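Local coordinates for SWD1-like protein (Myceliophthora thermophila, PDB 6E29), which probably serves, through this WD-repeat beta-propeller domain, as a structural subunit of the COMPASS histone H3 methyltransferase complex, at residues F33-D38 against W75-R80; G216-L221 against L230-Q235; E295-E300 against V307-G312. All blocks are in the same frame, centred on the assembly; numbering follows the deposited sequence.

Contact 1 of 3, residues F33-D38 against W75-R80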
loop_
_atom_site.group_PDB
_atom_site.type_symbol
_atom_site.label_atom_id
_atom_site.label_comp_id
_atom_site.label_asym_id
_atom_site.label_seq_id
_atom_site.Cartn_x
_atom_site.Cartn_y
_atom_site.Cartn_z
ATOM N N PHE B 33 -0.731 0.481 -11.732
ATOM C CA PHE B 33 -0.011 0.514 -13.018
ATOM C C PHE B 33 1.318 -0.228 -12.889
ATOM O O PHE B 33 1.916 -0.231 -11.815
ATOM C CB PHE B 33 0.280 1.960 -13.417
ATOM C CG PHE B 33 -0.936 2.743 -13.817
ATOM C CD1 PHE B 33 -1.403 2.633 -15.122
ATOM C CD2 PHE B 33 -1.582 3.627 -12.938
ATOM C CE1 PHE B 33 -2.560 3.362 -15.582
ATOM C CE2 PHE B 33 -2.729 4.375 -13.410
ATOM C CZ PHE B 33 -3.200 4.221 -14.748
ATOM N N ASN B 34 1.800 -0.841 -13.989
ATOM C CA ASN B 34 3.170 -1.375 -13.958
ATOM C C ASN B 34 4.138 -0.195 -14.111
ATOM O O ASN B 34 3.727 0.965 -14.214
ATOM C CB ASN B 34 3.357 -2.496 -15.002
ATOM C CG ASN B 34 3.359 -1.981 -16.455
ATOM O OD1 ASN B 34 3.005 -0.840 -16.722
ATOM N ND2 ASN B 34 3.757 -2.852 -17.406
ATOM N N ARG B 35 5.442 -0.455 -14.064
ATOM C CA ARG B 35 6.367 0.679 -13.975
ATOM C C ARG B 35 6.542 1.392 -15.299
ATOM O O ARG B 35 6.744 2.621 -15.325
ATOM C CB ARG B 35 7.726 0.197 -13.454
ATOM C CG ARG B 35 7.571 -0.632 -12.204
ATOM C CD ARG B 35 8.816 -0.741 -11.327
ATOM N NE ARG B 35 8.402 -0.729 -9.924
ATOM C CZ ARG B 35 7.715 -1.702 -9.326
ATOM N NH1 ARG B 35 7.361 -2.801 -9.994
ATOM N NH2 ARG B 35 7.360 -1.568 -8.050
ATOM N N LYS B 36 6.469 0.662 -16.407
ATOM C CA LYS B 36 6.538 1.339 -17.696
ATOM C C LYS B 36 5.270 2.112 -17.989
ATOM O O LYS B 36 5.305 3.050 -18.777
ATOM C CB LYS B 36 6.804 0.347 -18.841
ATOM C CG LYS B 36 8.302 0.029 -19.045
ATOM C CD LYS B 36 8.551 -1.151 -20.007
ATOM C CE LYS B 36 8.944 -0.658 -21.389
ATOM N NZ LYS B 36 7.743 0.038 -21.965
ATOM N N GLY B 37 4.164 1.765 -17.339
ATOM C CA GLY B 37 2.929 2.470 -17.530
ATOM C C GLY B 37 2.168 2.049 -18.768
ATOM O O GLY B 37 1.293 2.785 -19.204
ATOM N N ASP B 38 2.501 0.900 -19.382
ATOM C CA ASP B 38 1.714 0.445 -20.537
ATOM C C ASP B 38 0.629 -0.552 -20.157
ATOM O O ASP B 38 -0.160 -0.977 -21.025
ATOM C CB ASP B 38 2.638 -0.141 -21.619
ATOM C CG ASP B 38 3.662 -1.114 -21.081
ATOM O OD1 ASP B 38 3.739 -1.340 -19.842
ATOM O OD2 ASP B 38 4.431 -1.639 -21.926
ATOM N N TRP B 75 3.750 -4.991 -8.641
ATOM C CA TRP B 75 4.405 -5.416 -9.867
ATOM C C TRP B 75 5.896 -5.572 -9.641
ATOM O O TRP B 75 6.488 -4.829 -8.867
ATOM C CB TRP B 75 4.223 -4.399 -10.978
ATOM C CG TRP B 75 2.855 -4.257 -11.588
ATOM C CD1 TRP B 75 1.784 -3.496 -11.100
ATOM C CD2 TRP B 75 2.424 -4.794 -12.846
ATOM N NE1 TRP B 75 0.733 -3.560 -11.992
ATOM C CE2 TRP B 75 1.096 -4.349 -13.065
ATOM C CE3 TRP B 75 3.021 -5.639 -13.799
ATOM C CZ2 TRP B 75 0.358 -4.715 -14.200
ATOM C CZ3 TRP B 75 2.287 -5.984 -14.948
ATOM C CH2 TRP B 75 0.970 -5.533 -15.130
ATOM N N SER B 76 6.500 -6.500 -10.374
ATOM C CA SER B 76 7.948 -6.660 -10.329
ATOM C C SER B 76 8.603 -5.510 -11.091
ATOM O O SER B 76 7.965 -4.844 -11.908
ATOM C CB SER B 76 8.379 -8.001 -10.941
ATOM O OG SER B 76 8.134 -8.031 -12.349
ATOM N N ARG B 77 9.906 -5.303 -10.844
ATOM C CA ARG B 77 10.615 -4.196 -11.494
ATOM C C ARG B 77 10.506 -4.296 -13.009
ATOM O O ARG B 77 10.387 -3.281 -13.710
ATOM C CB ARG B 77 12.084 -4.194 -11.058
ATOM C CG ARG B 77 12.951 -3.013 -11.588
ATOM C CD ARG B 77 12.142 -1.708 -11.774
ATOM N NE ARG B 77 12.904 -0.458 -11.650
ATOM C CZ ARG B 77 12.711 0.606 -12.435
ATOM N NH1 ARG B 77 11.801 0.557 -13.402
ATOM N NH2 ARG B 77 13.425 1.718 -12.265
ATOM N N CYS B 78 10.465 -5.521 -13.517
ATOM C CA CYS B 78 10.571 -5.822 -14.932
ATOM C C CYS B 78 9.214 -5.879 -15.619
ATOM O O CYS B 78 9.156 -6.032 -16.848
ATOM C CB CYS B 78 11.320 -7.169 -15.115
ATOM S SG CYS B 78 10.598 -8.554 -14.176
ATOM N N GLY B 79 8.123 -5.773 -14.866
ATOM C CA GLY B 79 6.795 -5.946 -15.419
ATOM C C GLY B 79 6.390 -7.379 -15.730
ATOM O O GLY B 79 5.240 -7.601 -16.161
ATOM N N ARG B 80 7.263 -8.364 -15.495
ATOM C CA ARG B 80 6.909 -9.723 -15.871
ATOM C C ARG B 80 6.043 -10.423 -14.826
ATOM O O ARG B 80 5.242 -11.304 -15.192
ATOM C CB ARG B 80 8.157 -10.531 -16.151
ATOM C CG ARG B 80 7.815 -11.890 -16.557
ATOM C CD ARG B 80 9.057 -12.695 -16.832
ATOM N NE ARG B 80 8.717 -14.061 -17.151
ATOM C CZ ARG B 80 9.620 -14.969 -17.517
ATOM N NH1 ARG B 80 10.904 -14.620 -17.582
ATOM N NH2 ARG B 80 9.239 -16.211 -17.809
HETATM O O HOH W 1 3.959 -5.727 -17.665
HETATM O O HOH W 2 6.311 -3.216 -13.779
#
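The indole of Trp-75 carries the side chain of Asn-34 on one face: Asn-34 CB lies 3.3 Å from the centroid of the six-membered Trp-75 ring and only 13° off its normal, a CH-pi contact close to the ring centre. Gly-79 O stands at the indole edge, in its plane. Phe-33 O approaches the five-membered part obliquely, 3.3 Å from Trp-75 CD1, while the indole NE1 is taken up by the carbonyl of Arg-32. The second flat group, the guanidinium of Arg-35, uses its edge. Near its plane stand two successive carbonyls of the other loop, Trp-75 O, which NH1 meets in a rather straight but suspiciously short bond, and Ser-76 O, reached weakly from Arg-35 NH1 at 2.9 Å. The pairing illustrates how neighbouring blades of a WD-repeat propeller lock together: each loop links the first two strands of its own antiparallel sheet, and residues Ser-76 to Gly-79 form a type I turn. With CB over the indole, the first torsion of Asn-34 (chi1 71°, CG between backbone N and carbonyl carbon) sends the amide back over its own loop. There ND2 meets Asp-38 OD1 at 2.9 Å, with that oxygen almost in the plane of the Asn-34 amide, and Asn-34 OD1 accepts from Phe-39 N. Two waters span the remaining gap, one between Asn-34 ND2 and Gly-79 O, the other between Arg-35 N and Ser-76 O. Farther out, the two arginine chains cross, Arg-35 CD 3.5 Å from Arg-77 CD, the guanidinium planes turned 56° apart.

Contact 2 of 3, residues G216-L221 against L230-Q235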
loop_
_atom_site.group_PDB
_atom_site.type_symbol
_atom_site.label_atom_id
_atom_site.label_comp_id
_atom_site.label_asym_id
_atom_site.label_seq_id
_atom_site.Cartn_x
_atom_site.Cartn_y
_atom_site.Cartn_z
ATOM N N GLY B 216 -4.478 7.383 14.930
ATOM C CA GLY B 216 -5.310 6.193 14.793
ATOM C C GLY B 216 -4.574 5.062 14.093
ATOM O O GLY B 216 -3.343 5.050 14.041
ATOM N N ILE B 217 -5.320 4.116 13.529
ATOM C CA ILE B 217 -4.743 3.037 12.730
ATOM C C ILE B 217 -4.126 3.573 11.438
ATOM O O ILE B 217 -4.743 4.344 10.674
ATOM C CB ILE B 217 -5.833 1.992 12.473
ATOM C CG1 ILE B 217 -6.266 1.441 13.845
ATOM C CG2 ILE B 217 -5.373 0.969 11.442
ATOM C CD1 ILE B 217 -7.502 0.563 13.822
ATOM N N ILE B 218 -2.889 3.159 11.147
ATOM C CA ILE B 218 -2.271 3.498 9.866
ATOM C C ILE B 218 -2.780 2.535 8.788
ATOM O O ILE B 218 -2.714 1.310 8.948
ATOM C CB ILE B 218 -0.743 3.484 9.975
ATOM C CG1 ILE B 218 -0.282 4.625 10.930
ATOM C CG2 ILE B 218 -0.095 3.686 8.610
ATOM C CD1 ILE B 218 1.249 4.635 11.222
ATOM N N THR B 219 -3.391 3.088 7.736
ATOM C CA THR B 219 -4.030 2.235 6.731
ATOM C C THR B 219 -3.268 2.125 5.418
ATOM O O THR B 219 -3.371 1.099 4.740
ATOM C CB THR B 219 -5.472 2.700 6.444
ATOM O OG1 THR B 219 -5.490 4.097 6.175
ATOM C CG2 THR B 219 -6.348 2.419 7.652
ATOM N N THR B 220 -2.462 3.104 5.077
ATOM C CA THR B 220 -1.716 3.079 3.835
ATOM C C THR B 220 -0.359 3.697 4.050
ATOM O O THR B 220 -0.240 4.750 4.688
ATOM C CB THR B 220 -2.431 3.884 2.718
ATOM O OG1 THR B 220 -3.570 3.155 2.284
ATOM C CG2 THR B 220 -1.486 4.171 1.537
ATOM N N LEU B 221 0.653 3.048 3.473
ATOM C CA LEU B 221 1.983 3.617 3.293
ATOM C C LEU B 221 2.383 3.535 1.818
ATOM O O LEU B 221 2.182 2.490 1.176
ATOM C CB LEU B 221 3.011 2.851 4.083
ATOM C CG LEU B 221 2.853 2.844 5.595
ATOM C CD1 LEU B 221 3.885 1.876 6.200
ATOM C CD2 LEU B 221 3.005 4.255 6.108
ATOM N N LEU B 230 7.666 9.663 2.074
ATOM C CA LEU B 230 6.707 8.661 2.503
ATOM C C LEU B 230 5.359 9.359 2.714
ATOM O O LEU B 230 5.283 10.380 3.399
ATOM C CB LEU B 230 7.157 8.016 3.806
ATOM C CG LEU B 230 6.207 7.083 4.538
ATOM C CD1 LEU B 230 6.086 5.744 3.793
ATOM C CD2 LEU B 230 6.750 6.921 5.978
ATOM N N LEU B 231 4.318 8.763 2.187
ATOM C CA LEU B 231 2.942 9.206 2.342
ATOM C C LEU B 231 2.226 8.228 3.249
ATOM O O LEU B 231 2.337 7.011 3.082
ATOM C CB LEU B 231 2.285 9.248 0.944
ATOM C CG LEU B 231 0.790 9.489 0.785
ATOM C CD1 LEU B 231 0.510 10.882 1.286
ATOM C CD2 LEU B 231 0.476 9.375 -0.749
ATOM N N VAL B 232 1.475 8.760 4.200
ATOM C CA VAL B 232 0.874 7.962 5.258
ATOM C C VAL B 232 -0.597 8.360 5.394
ATOM O O VAL B 232 -0.893 9.530 5.558
ATOM C CB VAL B 232 1.552 8.172 6.614
ATOM C CG1 VAL B 232 0.859 7.258 7.667
ATOM C CG2 VAL B 232 3.068 7.908 6.546
ATOM N N ASN B 233 -1.507 7.403 5.269
ATOM C CA ASN B 233 -2.911 7.654 5.582
ATOM C C ASN B 233 -3.215 6.956 6.898
ATOM O O ASN B 233 -2.866 5.778 7.072
ATOM C CB ASN B 233 -3.868 7.145 4.503
ATOM C CG ASN B 233 -5.310 7.624 4.734
ATOM O OD1 ASN B 233 -5.532 8.686 5.329
ATOM N ND2 ASN B 233 -6.276 6.844 4.288
ATOM N N ALA B 234 -3.915 7.645 7.775
ATOM C CA ALA B 234 -4.258 7.089 9.077
ATOM C C ALA B 234 -5.640 7.569 9.476
ATOM O O ALA B 234 -6.166 8.544 8.939
ATOM C CB ALA B 234 -3.206 7.477 10.137
ATOM N N GLN B 235 -6.215 6.907 10.457
ATOM C CA GLN B 235 -7.615 7.118 10.754
ATOM C C GLN B 235 -7.875 8.362 11.595
ATOM O O GLN B 235 -8.945 8.471 12.178
ATOM C CB GLN B 235 -8.171 5.894 11.475
ATOM C CG GLN B 235 -8.409 4.700 10.534
ATOM C CD GLN B 235 -9.242 3.616 11.243
ATOM O OE1 GLN B 235 -9.299 3.572 12.482
ATOM N NE2 GLN B 235 -9.908 2.763 10.464
HETATM O O HOH W 3 -5.658 4.190 3.163
#
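Leu-221 and Val-232 run side by side and point the same way, with Leu-221 CD2 laid against Val-232 CG2 at 3.7 Å. On this same apolar face Ile-218 comes at Val-232 on a slant, its CG2 branch 3.8 Å from Val-232 CG1. Val-232 CG1 thus lies between Ile-218 and Leu-221, while CG2 meets Leu-221. Ala-234 faces Ile-218 in a non-hydrogen-bonded pair, Ala-234 CB 4.2 Å from Ile-218 CG1. Around the bulge the contact turns polar. Thr-219 and Asn-233 lie askew to one another, and with OG1 set between backbone N and carbonyl carbon (chi1 50°) the Thr-219 hydroxyl leans toward the Asn-233 backbone, where its possible bond to Asn-233 O is weak and unsettled. A water meets Thr-219 OG1 and Asn-233 ND2; its leg to Thr-220 OG1 is doubtfully short. The grouping accompanies a classic beta bulge, in which Thr-219 and Thr-220 both face Asn-233: the carbonyl of Asn-233 takes the Thr-219 amide at 2.8 Å (N to O) and, weakly, the Thr-220 amide at 3.4 Å (N to O). Asn-233 N returns a bond to Thr-220 O at 3.0 Å. Past the bulge, Ile-217 and Gln-235 lie alongside each other, and Gln-235 OE1 rests 3.8 Å from Ile-217 CD1. This hairpin supplies the first two strands of its blade; strand 239-243 flanks it within the sheet. Leu-221 packs on strand 176-181 of the preceding blade, whereas Thr-220 and Asn-233 face strand 274-279 of the following one, with Asn-233 ND2 also bonded to Trp-274 O.

Contact 3 of 3, residues E295-E300 against V307-G312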
loop_
_atom_site.group_PDB
_atom_site.type_symbol
_atom_site.label_atom_id
_atom_site.label_comp_id
_atom_site.label_asym_id
_atom_site.label_seq_id
_atom_site.Cartn_x
_atom_site.Cartn_y
_atom_site.Cartn_z
ATOM N N GLU B 295 -16.060 13.170 -3.757
ATOM C CA GLU B 295 -14.954 13.945 -4.296
ATOM C C GLU B 295 -13.608 13.245 -4.174
ATOM O O GLU B 295 -13.367 12.390 -3.307
ATOM C CB GLU B 295 -14.899 15.304 -3.589
ATOM C CG GLU B 295 -16.133 16.134 -3.870
ATOM C CD GLU B 295 -17.106 16.199 -2.698
ATOM O OE1 GLU B 295 -17.920 17.128 -2.678
ATOM O OE2 GLU B 295 -17.034 15.344 -1.795
ATOM N N LEU B 296 -12.708 13.646 -5.059
ATOM C CA LEU B 296 -11.286 13.375 -4.907
ATOM C C LEU B 296 -10.585 14.699 -4.665
ATOM O O LEU B 296 -10.940 15.712 -5.277
ATOM C CB LEU B 296 -10.692 12.716 -6.163
ATOM C CG LEU B 296 -11.268 11.377 -6.621
ATOM C CD1 LEU B 296 -10.571 10.996 -7.916
ATOM C CD2 LEU B 296 -11.010 10.268 -5.568
ATOM N N TYR B 297 -9.588 14.696 -3.783
ATOM C CA TYR B 297 -8.854 15.905 -3.456
ATOM C C TYR B 297 -7.438 15.728 -3.963
ATOM O O TYR B 297 -6.872 14.647 -3.809
ATOM C CB TYR B 297 -8.834 16.154 -1.940
ATOM C CG TYR B 297 -10.219 16.619 -1.453
ATOM C CD1 TYR B 297 -11.277 15.718 -1.352
ATOM C CD2 TYR B 297 -10.450 17.946 -1.097
ATOM C CE1 TYR B 297 -12.535 16.132 -0.921
ATOM C CE2 TYR B 297 -11.711 18.367 -0.650
ATOM C CZ TYR B 297 -12.744 17.446 -0.576
ATOM O OH TYR B 297 -13.995 17.836 -0.141
ATOM N N ILE B 298 -6.852 16.807 -4.506
ATOM C CA ILE B 298 -5.448 16.787 -4.940
ATOM C C ILE B 298 -4.726 17.976 -4.306
ATOM O O ILE B 298 -5.148 19.125 -4.472
ATOM C CB ILE B 298 -5.328 16.831 -6.469
ATOM C CG1 ILE B 298 -6.156 15.685 -7.103
ATOM C CG2 ILE B 298 -3.886 16.715 -6.885
ATOM C CD1 ILE B 298 -6.127 15.736 -8.680
ATOM N N TRP B 299 -3.670 17.695 -3.543
ATOM C CA TRP B 299 -2.789 18.719 -2.984
ATOM C C TRP B 299 -1.423 18.673 -3.672
ATOM O O TRP B 299 -1.015 17.640 -4.225
ATOM C CB TRP B 299 -2.583 18.510 -1.489
ATOM C CG TRP B 299 -3.793 18.558 -0.651
ATOM C CD1 TRP B 299 -4.281 19.660 0.041
ATOM C CD2 TRP B 299 -4.644 17.454 -0.301
ATOM N NE1 TRP B 299 -5.386 19.302 0.755
ATOM C CE2 TRP B 299 -5.636 17.960 0.575
ATOM C CE3 TRP B 299 -4.660 16.083 -0.638
ATOM C CZ2 TRP B 299 -6.662 17.154 1.095
ATOM C CZ3 TRP B 299 -5.665 15.275 -0.106
ATOM C CH2 TRP B 299 -6.651 15.812 0.760
ATOM N N GLU B 300 -0.680 19.767 -3.558
ATOM C CA GLU B 300 0.673 19.810 -4.096
ATOM C C GLU B 300 1.666 19.873 -2.942
ATOM O O GLU B 300 1.436 20.570 -1.953
ATOM C CB GLU B 300 0.856 21.006 -5.056
ATOM C CG GLU B 300 0.410 22.332 -4.487
ATOM C CD GLU B 300 1.519 22.978 -3.673
ATOM O OE1 GLU B 300 2.711 22.724 -4.019
ATOM O OE2 GLU B 300 1.191 23.680 -2.685
ATOM N N VAL B 307 -4.946 21.923 -4.646
ATOM C CA VAL B 307 -4.941 22.395 -6.027
ATOM C C VAL B 307 -6.228 22.075 -6.764
ATOM O O VAL B 307 -6.631 22.846 -7.646
ATOM C CB VAL B 307 -3.725 21.877 -6.831
ATOM C CG1 VAL B 307 -2.489 22.583 -6.399
ATOM C CG2 VAL B 307 -3.540 20.402 -6.726
ATOM N N ARG B 308 -6.906 21.000 -6.414
ATOM C CA ARG B 308 -8.054 20.563 -7.196
ATOM C C ARG B 308 -8.968 19.731 -6.324
ATOM O O ARG B 308 -8.497 18.905 -5.550
ATOM C CB ARG B 308 -7.593 19.712 -8.389
ATOM C CG ARG B 308 -8.667 19.530 -9.385
ATOM C CD ARG B 308 -8.798 20.768 -10.213
ATOM N NE ARG B 308 -9.104 20.392 -11.590
ATOM C CZ ARG B 308 -10.320 20.417 -12.132
ATOM N NH1 ARG B 308 -11.376 20.831 -11.434
ATOM N NH2 ARG B 308 -10.467 20.021 -13.391
ATOM N N MET B 309 -10.272 19.924 -6.478
ATOM C CA MET B 309 -11.235 18.953 -5.979
ATOM C C MET B 309 -11.989 18.393 -7.186
ATOM O O MET B 309 -12.615 19.153 -7.933
ATOM C CB MET B 309 -12.190 19.621 -4.997
ATOM C CG MET B 309 -13.137 18.679 -4.317
ATOM S SD MET B 309 -14.390 19.641 -3.453
ATOM C CE MET B 309 -13.344 20.997 -2.892
ATOM N N LEU B 310 -11.939 17.076 -7.383
ATOM C CA LEU B 310 -12.636 16.449 -8.520
ATOM C C LEU B 310 -13.982 15.918 -8.056
ATOM O O LEU B 310 -14.067 15.290 -7.009
ATOM C CB LEU B 310 -11.809 15.304 -9.111
ATOM C CG LEU B 310 -10.438 15.743 -9.595
ATOM C CD1 LEU B 310 -9.653 14.528 -10.120
ATOM C CD2 LEU B 310 -10.545 16.922 -10.614
ATOM N N GLU B 311 -15.039 16.185 -8.826
ATOM C CA GLU B 311 -16.340 15.578 -8.551
ATOM C C GLU B 311 -16.634 14.366 -9.436
ATOM O O GLU B 311 -17.284 13.419 -8.982
ATOM C CB GLU B 311 -17.437 16.631 -8.703
ATOM C CG GLU B 311 -17.180 17.829 -7.762
ATOM C CD GLU B 311 -18.455 18.481 -7.232
ATOM O OE1 GLU B 311 -18.611 19.713 -7.377
ATOM O OE2 GLU B 311 -19.307 17.765 -6.670
ATOM N N GLY B 312 -16.130 14.346 -10.672
ATOM C CA GLY B 312 -16.316 13.218 -11.555
ATOM C C GLY B 312 -17.750 12.761 -11.537
ATOM O O GLY B 312 -18.665 13.578 -11.603
#
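Ile-298 and Leu-310 cross at a slant, CD1 to CD1, 4.0 Å apart, on the buried side of a nearly antiparallel hairpin. Leu-296 stands on this face too, its CB 4.1 Å from Leu-310 CB, and all three side chains press on the neighbouring sheet: Leu-296 and Leu-310 touch Trp-342, and Ile-298 touches Trp-322. The backbone is also tight at a classic beta bulge, where Val-307 and Arg-308 both face Ile-298, although Val-307 itself lies at the exposed turn end. Ile-298 O is gripped by two amides, Val-307 N at 2.8 Å and Arg-308 N at 3.2 Å. With Val-307 CG1 anti to the carbonyl carbon (chi1 -73°), CG2 falls between N and C and comes within 3.0 Å of Ile-298 O.

The other face grades from core to solvent. Tyr-297 is buried, but the Met-309 laid beside it is exposed: Met-309 CG stands over the ring 4.0 Å from the Tyr-297 centroid, nearer the rim than the middle, and SD lies obliquely to it in a Met-aromatic contact, with the Met-309 CE methyl 3.8 Å from Tyr-297 CE2. Trp-274 meets the tyrosine edge-to-face. Replacing Tyr-297 by an alanine would probably leave Met-309 without the ring it lies on and remove one of the two rings, with Trp-299, that meet Trp-274 edge-to-face. At the open end Glu-295 and Glu-311 bring like charges to 4.3 Å (OE1 to OE2), perhaps eased by the bond from Glu-311 OE2 to His-294.

Such a hairpin, formed by the third and fourth strands of a four-stranded antiparallel sheet, with one side buried against the next sheet and its last strand outermost, is the outer half of a WD-repeat propeller blade.

How the contacts relate
At the N terminus, strand 19-23 enters the sheet that the chain finishes only at its far end, where it lies beside strand 339-343 and closes the seven-bladed ring. Contact 1 comes next, bringing the loop after strand 28-33 against the corresponding loop after strand 70-75 and so joining two successive blades. Contacts 2 and 3 follow, each closing a short hairpin within one blade, and the three stand in series without nesting or crossing. Contact 2 joins inner strands near the propeller centre; contact 3 joins outer strands of the next blade, their centres 19 Å apart. Contact 1 lies about 25 Å from contact 2 and 26 Å from contact 3, centre to centre.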